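Local atomic coordinates of DELTA1-pyrroline-2-carboxylate reductase (Thermococcus litoralis DSM 5473, PDB entry 6T3E), a protein that reduces delta1-pyrroline-2-carboxylate to L-proline with a nicotinamide cofactor, and probably takes part in L-hydroxyproline metabolism. Residues D256-T259 against V260-K264; R309-N312 against R313-T316. One frame throughout, in Å; residues are numbered along the deposited sequence.

Contact 1 of 2, residues D256-T259 against V260-K264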
ATOM      1  N   ASP B 256     -15.749  24.251 -12.571  1.00 50.49           N
ATOM      2  CA  ASP B 256     -17.051  23.951 -13.146  1.00 53.83           C
ATOM      3  C   ASP B 256     -16.885  23.236 -14.490  1.00 57.41           C
ATOM      4  O   ASP B 256     -15.789  23.129 -15.048  1.00 58.46           O
ATOM      5  CB  ASP B 256     -17.897  25.221 -13.278  1.00 54.84           C
ATOM      6  CG  ASP B 256     -17.382  26.176 -14.338  1.00 60.10           C
ATOM      7  OD1 ASP B 256     -16.200  26.072 -14.734  1.00 61.23           O
ATOM      8  OD2 ASP B 256     -18.168  27.054 -14.767  1.00 65.07           O
ATOM      9  N   SER B 257     -17.997  22.700 -14.990  1.00 59.98           N
ATOM     10  CA  SER B 257     -17.943  21.933 -16.229  1.00 60.79           C
ATOM     11  C   SER B 257     -17.466  22.788 -17.395  1.00 63.56           C
ATOM     12  O   SER B 257     -16.807  22.281 -18.311  1.00 63.64           O
ATOM     13  CB  SER B 257     -19.315  21.332 -16.518  1.00 57.44           C
ATOM     14  OG  SER B 257     -19.746  20.530 -15.433  1.00 55.43           O
ATOM     15  N   GLU B 258     -17.754  24.091 -17.362  1.00 68.01           N
ATOM     16  CA  GLU B 258     -17.330  24.965 -18.452  1.00 72.84           C
ATOM     17  C   GLU B 258     -15.808  25.053 -18.539  1.00 74.15           C
ATOM     18  O   GLU B 258     -15.247  25.085 -19.642  1.00 74.53           O
ATOM     19  CB  GLU B 258     -17.941  26.355 -18.274  1.00 74.10           C
ATOM     20  CG  GLU B 258     -17.481  27.385 -19.297  1.00 76.10           C
ATOM     21  CD  GLU B 258     -17.887  27.020 -20.710  1.00 78.79           C
ATOM     22  OE1 GLU B 258     -18.789  26.172 -20.869  1.00 78.86           O
ATOM     23  OE2 GLU B 258     -17.311  27.589 -21.664  1.00 80.37           O
ATOM     24  N   THR B 259     -15.128  25.094 -17.387  1.00 69.60           N
ATOM     25  CA  THR B 259     -13.672  25.180 -17.379  1.00 68.28           C
ATOM     26  C   THR B 259     -13.031  23.972 -18.064  1.00 62.12           C
ATOM     27  O   THR B 259     -12.123  24.127 -18.894  1.00 51.93           O
ATOM     28  CB  THR B 259     -13.174  25.303 -15.936  1.00 68.60           C
ATOM     29  OG1 THR B 259     -13.680  26.512 -15.354  1.00 67.77           O
ATOM     30  CG2 THR B 259     -11.650  25.308 -15.890  1.00 67.83           C
ATOM     31  N   VAL B 260     -13.516  22.767 -17.757  1.00 60.79           N
ATOM     32  CA  VAL B 260     -12.934  21.562 -18.337  1.00 59.09           C
ATOM     33  C   VAL B 260     -13.215  21.497 -19.834  1.00 60.45           C
ATOM     34  O   VAL B 260     -12.302  21.288 -20.641  1.00 64.23           O
ATOM     35  CB  VAL B 260     -13.446  20.306 -17.606  1.00 56.33           C
ATOM     36  CG1 VAL B 260     -12.701  19.073 -18.084  1.00 52.93           C
ATOM     37  CG2 VAL B 260     -13.289  20.465 -16.100  1.00 54.13           C
ATOM     38  N   ARG B 261     -14.479  21.693 -20.228  1.00 58.12           N
ATOM     39  CA  ARG B 261     -14.827  21.602 -21.644  1.00 57.38           C
ATOM     40  C   ARG B 261     -14.068  22.625 -22.472  1.00 57.21           C
ATOM     41  O   ARG B 261     -13.636  22.329 -23.591  1.00 60.37           O
ATOM     42  CB  ARG B 261     -16.331  21.787 -21.848  1.00 59.54           C
ATOM     43  CG  ARG B 261     -16.805  21.384 -23.245  1.00 61.85           C
ATOM     44  CD  ARG B 261     -17.924  22.278 -23.762  1.00 64.09           C
ATOM     45  NE  ARG B 261     -17.436  23.441 -24.508  1.00 63.42           N
ATOM     46  CZ  ARG B 261     -17.487  24.692 -24.055  1.00 59.84           C
ATOM     47  NH1 ARG B 261     -18.003  24.934 -22.859  1.00 58.74           N
ATOM     48  NH2 ARG B 261     -17.021  25.699 -24.788  1.00 58.47           N
ATOM     49  N   LYS B 262     -13.892  23.833 -21.932  1.00 52.79           N
ATOM     50  CA  LYS B 262     -13.305  24.937 -22.679  1.00 52.59           C
ATOM     51  C   LYS B 262     -11.813  24.752 -22.949  1.00 56.73           C
ATOM     52  O   LYS B 262     -11.273  25.419 -23.839  1.00 60.35           O
ATOM     53  CB  LYS B 262     -13.546  26.240 -21.917  1.00 49.31           C
ATOM     54  CG  LYS B 262     -13.168  27.493 -22.648  1.00 52.98           C
ATOM     55  CD  LYS B 262     -12.970  28.644 -21.669  1.00 55.08           C
ATOM     56  CE  LYS B 262     -14.291  29.241 -21.227  1.00 56.32           C
ATOM     57  NZ  LYS B 262     -14.607  30.488 -21.996  1.00 52.90           N
ATOM     58  N   SER B 263     -11.142  23.849 -22.240  1.00 53.53           N
ATOM     59  CA  SER B 263      -9.690  23.791 -22.246  1.00 51.60           C
ATOM     60  C   SER B 263      -9.174  22.585 -23.014  1.00 53.47           C
ATOM     61  O   SER B 263      -9.890  21.608 -23.257  1.00 53.03           O
ATOM     62  CB  SER B 263      -9.127  23.741 -20.822  1.00 49.12           C
ATOM     63  OG  SER B 263      -9.242  24.986 -20.164  1.00 50.40           O
ATOM     64  N   LYS B 264      -7.898  22.683 -23.387  1.00 52.90           N
ATOM     65  CA  LYS B 264      -7.127  21.557 -23.897  1.00 52.67           C
ATOM     66  C   LYS B 264      -6.624  20.777 -22.689  1.00 51.87           C
ATOM     67  O   LYS B 264      -5.744  21.250 -21.963  1.00 40.03           O
ATOM     68  CB  LYS B 264      -5.973  22.054 -24.767  1.00 55.13           C
ATOM     69  CG  LYS B 264      -5.394  21.010 -25.709  1.00 54.56           C
ATOM     70  CD  LYS B 264      -3.962  21.338 -26.079  1.00 54.09           C
ATOM     71  CE  LYS B 264      -3.719  21.157 -27.557  1.00 57.95           C
ATOM     72  NZ  LYS B 264      -2.330  21.524 -27.922  1.00 60.19           N
TER

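Contact 2 of 2, residues R309-N312 against R313-T316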
ATOM      1  N   ARG B 309       1.332  22.950 -25.853  1.00 62.16           N
ATOM      2  CA  ARG B 309       0.684  24.197 -26.251  1.00 61.40           C
ATOM      3  C   ARG B 309       1.123  24.569 -27.659  1.00 66.51           C
ATOM      4  O   ARG B 309       2.318  24.769 -27.903  1.00 68.31           O
ATOM      5  CB  ARG B 309       1.042  25.314 -25.276  1.00 59.74           C
ATOM      6  CG  ARG B 309       0.637  26.700 -25.737  1.00 62.38           C
ATOM      7  CD  ARG B 309       0.759  27.709 -24.598  1.00 65.20           C
ATOM      8  NE  ARG B 309      -0.243  28.762 -24.695  1.00 69.67           N
ATOM      9  CZ  ARG B 309      -1.458  28.697 -24.158  1.00 71.12           C
ATOM     10  NH1 ARG B 309      -1.843  27.629 -23.473  1.00 67.54           N
ATOM     11  NH2 ARG B 309      -2.293  29.708 -24.308  1.00 76.28           N
ATOM     12  N   GLU B 310       0.159  24.664 -28.578  1.00 67.98           N
ATOM     13  CA  GLU B 310       0.446  24.913 -29.987  1.00 68.38           C
ATOM     14  C   GLU B 310       0.228  26.354 -30.422  1.00 73.51           C
ATOM     15  O   GLU B 310       0.855  26.788 -31.393  1.00 77.52           O
ATOM     16  CB  GLU B 310      -0.406  23.998 -30.869  1.00 67.82           C
ATOM     17  CG  GLU B 310      -0.349  22.549 -30.439  1.00 68.86           C
ATOM     18  CD  GLU B 310      -0.999  21.623 -31.431  1.00 73.58           C
ATOM     19  OE1 GLU B 310      -1.853  20.811 -31.014  1.00 74.80           O
ATOM     20  OE2 GLU B 310      -0.665  21.708 -32.629  1.00 77.13           O
ATOM     21  N   ASN B 311      -0.651  27.102 -29.758  1.00 74.56           N
ATOM     22  CA  ASN B 311      -0.913  28.476 -30.161  1.00 77.28           C
ATOM     23  C   ASN B 311      -1.272  29.311 -28.940  1.00 76.14           C
ATOM     24  O   ASN B 311      -1.477  28.796 -27.838  1.00 70.71           O
ATOM     25  CB  ASN B 311      -2.014  28.559 -31.232  1.00 77.57           C
ATOM     26  CG  ASN B 311      -3.365  28.108 -30.722  1.00 74.81           C
ATOM     27  OD1 ASN B 311      -4.025  28.821 -29.968  1.00 75.12           O
ATOM     28  ND2 ASN B 311      -3.790  26.925 -31.143  1.00 73.31           N
ATOM     29  N   ASN B 312      -1.342  30.625 -29.163  1.00 82.65           N
ATOM     30  CA  ASN B 312      -1.555  31.579 -28.081  1.00 86.87           C
ATOM     31  C   ASN B 312      -2.994  31.622 -27.595  1.00 86.89           C
ATOM     32  O   ASN B 312      -3.237  32.014 -26.449  1.00 83.55           O
ATOM     33  CB  ASN B 312      -1.135  32.977 -28.527  1.00 92.15           C
ATOM     34  CG  ASN B 312       0.233  33.354 -28.018  1.00 96.05           C
ATOM     35  OD1 ASN B 312       1.113  32.503 -27.864  1.00 97.24           O
ATOM     36  ND2 ASN B 312       0.422  34.635 -27.741  1.00 97.81           N
ATOM     37  N   ARG B 313      -3.958  31.254 -28.436  1.00 90.24           N
ATOM     38  CA  ARG B 313      -5.349  31.489 -28.080  1.00 92.85           C
ATOM     39  C   ARG B 313      -5.972  30.348 -27.293  1.00 94.58           C
ATOM     40  O   ARG B 313      -6.974  30.571 -26.605  1.00 95.91           O
ATOM     41  CB  ARG B 313      -6.178  31.744 -29.346  1.00 93.29           C
ATOM     42  CG  ARG B 313      -5.578  32.795 -30.278  1.00 94.80           C
ATOM     43  CD  ARG B 313      -6.663  33.599 -30.994  1.00 97.21           C
ATOM     44  NE  ARG B 313      -6.203  34.924 -31.420  1.00100.31           N
ATOM     45  CZ  ARG B 313      -5.749  35.870 -30.599  1.00100.52           C
ATOM     46  NH1 ARG B 313      -5.361  37.044 -31.086  1.00100.26           N
ATOM     47  NH2 ARG B 313      -5.685  35.648 -29.292  1.00 99.90           N
ATOM     48  N   GLU B 314      -5.390  29.153 -27.338  1.00 95.37           N
ATOM     49  CA  GLU B 314      -5.972  28.029 -26.617  1.00 94.02           C
ATOM     50  C   GLU B 314      -5.842  28.224 -25.107  1.00 89.44           C
ATOM     51  O   GLU B 314      -4.949  28.923 -24.618  1.00 90.46           O
ATOM     52  CB  GLU B 314      -5.340  26.698 -27.051  1.00 98.95           C
ATOM     53  CG  GLU B 314      -3.848  26.719 -27.364  1.00102.50           C
ATOM     54  CD  GLU B 314      -3.370  25.437 -28.053  1.00105.72           C
ATOM     55  OE1 GLU B 314      -2.179  25.078 -27.905  1.00105.86           O
ATOM     56  OE2 GLU B 314      -4.186  24.786 -28.744  1.00107.26           O
ATOM     57  N   ILE B 315      -6.781  27.640 -24.369  1.00 74.00           N
ATOM     58  CA  ILE B 315      -6.717  27.590 -22.914  1.00 62.52           C
ATOM     59  C   ILE B 315      -6.309  26.181 -22.513  1.00 58.00           C
ATOM     60  O   ILE B 315      -6.986  25.209 -22.871  1.00 56.93           O
ATOM     61  CB  ILE B 315      -8.054  27.979 -22.270  1.00 55.85           C
ATOM     62  CG1 ILE B 315      -8.455  29.388 -22.699  1.00 53.75           C
ATOM     63  CG2 ILE B 315      -7.946  27.894 -20.761  1.00 51.99           C
ATOM     64  CD1 ILE B 315      -9.590  29.951 -21.926  1.00 45.44           C
ATOM     65  N   THR B 316      -5.197  26.067 -21.787  1.00 56.80           N
ATOM     66  CA  THR B 316      -4.634  24.778 -21.405  1.00 55.48           C
ATOM     67  C   THR B 316      -4.887  24.504 -19.933  1.00 52.11           C
ATOM     68  O   THR B 316      -4.678  25.377 -19.087  1.00 52.22           O
ATOM     69  CB  THR B 316      -3.123  24.728 -21.667  1.00 58.87           C
ATOM     70  OG1 THR B 316      -2.537  26.001 -21.358  1.00 61.87           O
ATOM     71  CG2 THR B 316      -2.840  24.373 -23.121  1.00 57.96           C
TER

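Contact 1 of 2, residues D256-T259 against V260-K264
The carboxylate of Glu258 overlaps the guanidinium end of Arg261 one turn further along a short N-capped helix, 257-262, which leads into strand 264-267 of the parallel, Rossmann-type sheet. Glu258 OE1 meets Arg261 NH1 at the edge of the guanidinium, near its plane, in a salt bridge modelled at 2.5 Å, a length not to be pressed at this resolution. The two flat groups are turned 46° against each other rather than lying fork to fork, and NH1 carries the pairing. Glu258 can reach forward because CG stands anti to the backbone N (chi1 176°) and the chain then folds at chi2. Glu258 OE2, itself 3.0 Å from Arg261 NH1, also has Lys262 NZ 4.0 Å away in a long ion pair, while Lys262 CE comes to 3.5 Å from OE2.

At the start of the helix Asp256 is the N-cap. Its OD1 takes Thr259 N at 3.0 Å from above the carboxylate plane and Thr259 OG1 at 2.6 Å almost along the C-O axis, two bonds on one oxygen; with Gly233 N on OD2, both oxygens are held and the group's rotation is constrained. Ser257 OG turns to Glu286 and Arg253, and Val260 packs on Ile280 of helix 278-286 and on Ile289. Regular helical bonds follow, from Arg261 N to Ser257 O (3.1 Å) and from Lys262 N to Glu258 O. Ser263 OG comes back to Thr259 O in a weak hydrogen bond of 3.3 Å.

Contact 2 of 2, residues R309-N312 against R313-T316
Between Arg309 and Thr316 the chain doubles back, the end-to-end directions of 309-312 and 313-316 lying 147° apart and the CA atoms of Arg309 and Thr316 closing to 7.2 Å. Glu314 fills the bend: its OE1 accepts from Glu310 N and from Asn311 N (3.1 Å), the latter arriving from well above the carboxylate plane. With chi1 at 37°, CG sits between the backbone N and the carbonyl carbon, and the extended chain beyond it carries the carboxylate back across the loop. Asn311 answers from the first half of the bend. Its OD1 takes Arg313 N at 2.9 Å, in the carbonyl plane on a lone pair, and Glu314 N at 3.0 Å, tilted from that plane; this is an Asx turn with a second donor on the same oxygen, in the loop that joins helix 298-303 to strand 316-319 of the parallel sheet. An alanine in place of Glu314 is likely to leave the amides of Glu310 and Asn311 without their shared acceptor and the turn freer to shift. Arg309 slides past Glu314 in the opposite direction, so that Glu314 CG lies over one face of its guanidinium, whose NH2 gives a hydrogen bond to Glu314 O at 2.8 Å. Arg309 NH1 and Thr316 OG1 both bind Leu146 O, while Arg313 NH2 forms a salt bridge with Glu238 OE1.

Contact 1 comes first along the chain, and contact 2 follows after strand 264-267, helices 270-276 and 278-286, strand 294-297 and helix 298-303; their centres are 14 Å apart. Each runs into the first residue of a strand of the same parallel sheet, 264-267 and 316-319, and these two strands are neighbours. The contacts therefore meet where the strands begin: Lys264 N probably donates to Ile315 O, Lys264 NZ forms a salt bridge with Glu310 OE1, and Ile315 packs on Lys262 and Ser263. Both lie on the same side of the chain's centre, joining a capped helix and a turned loop at the N-terminal ends of two inner strands in the NADH-binding domain.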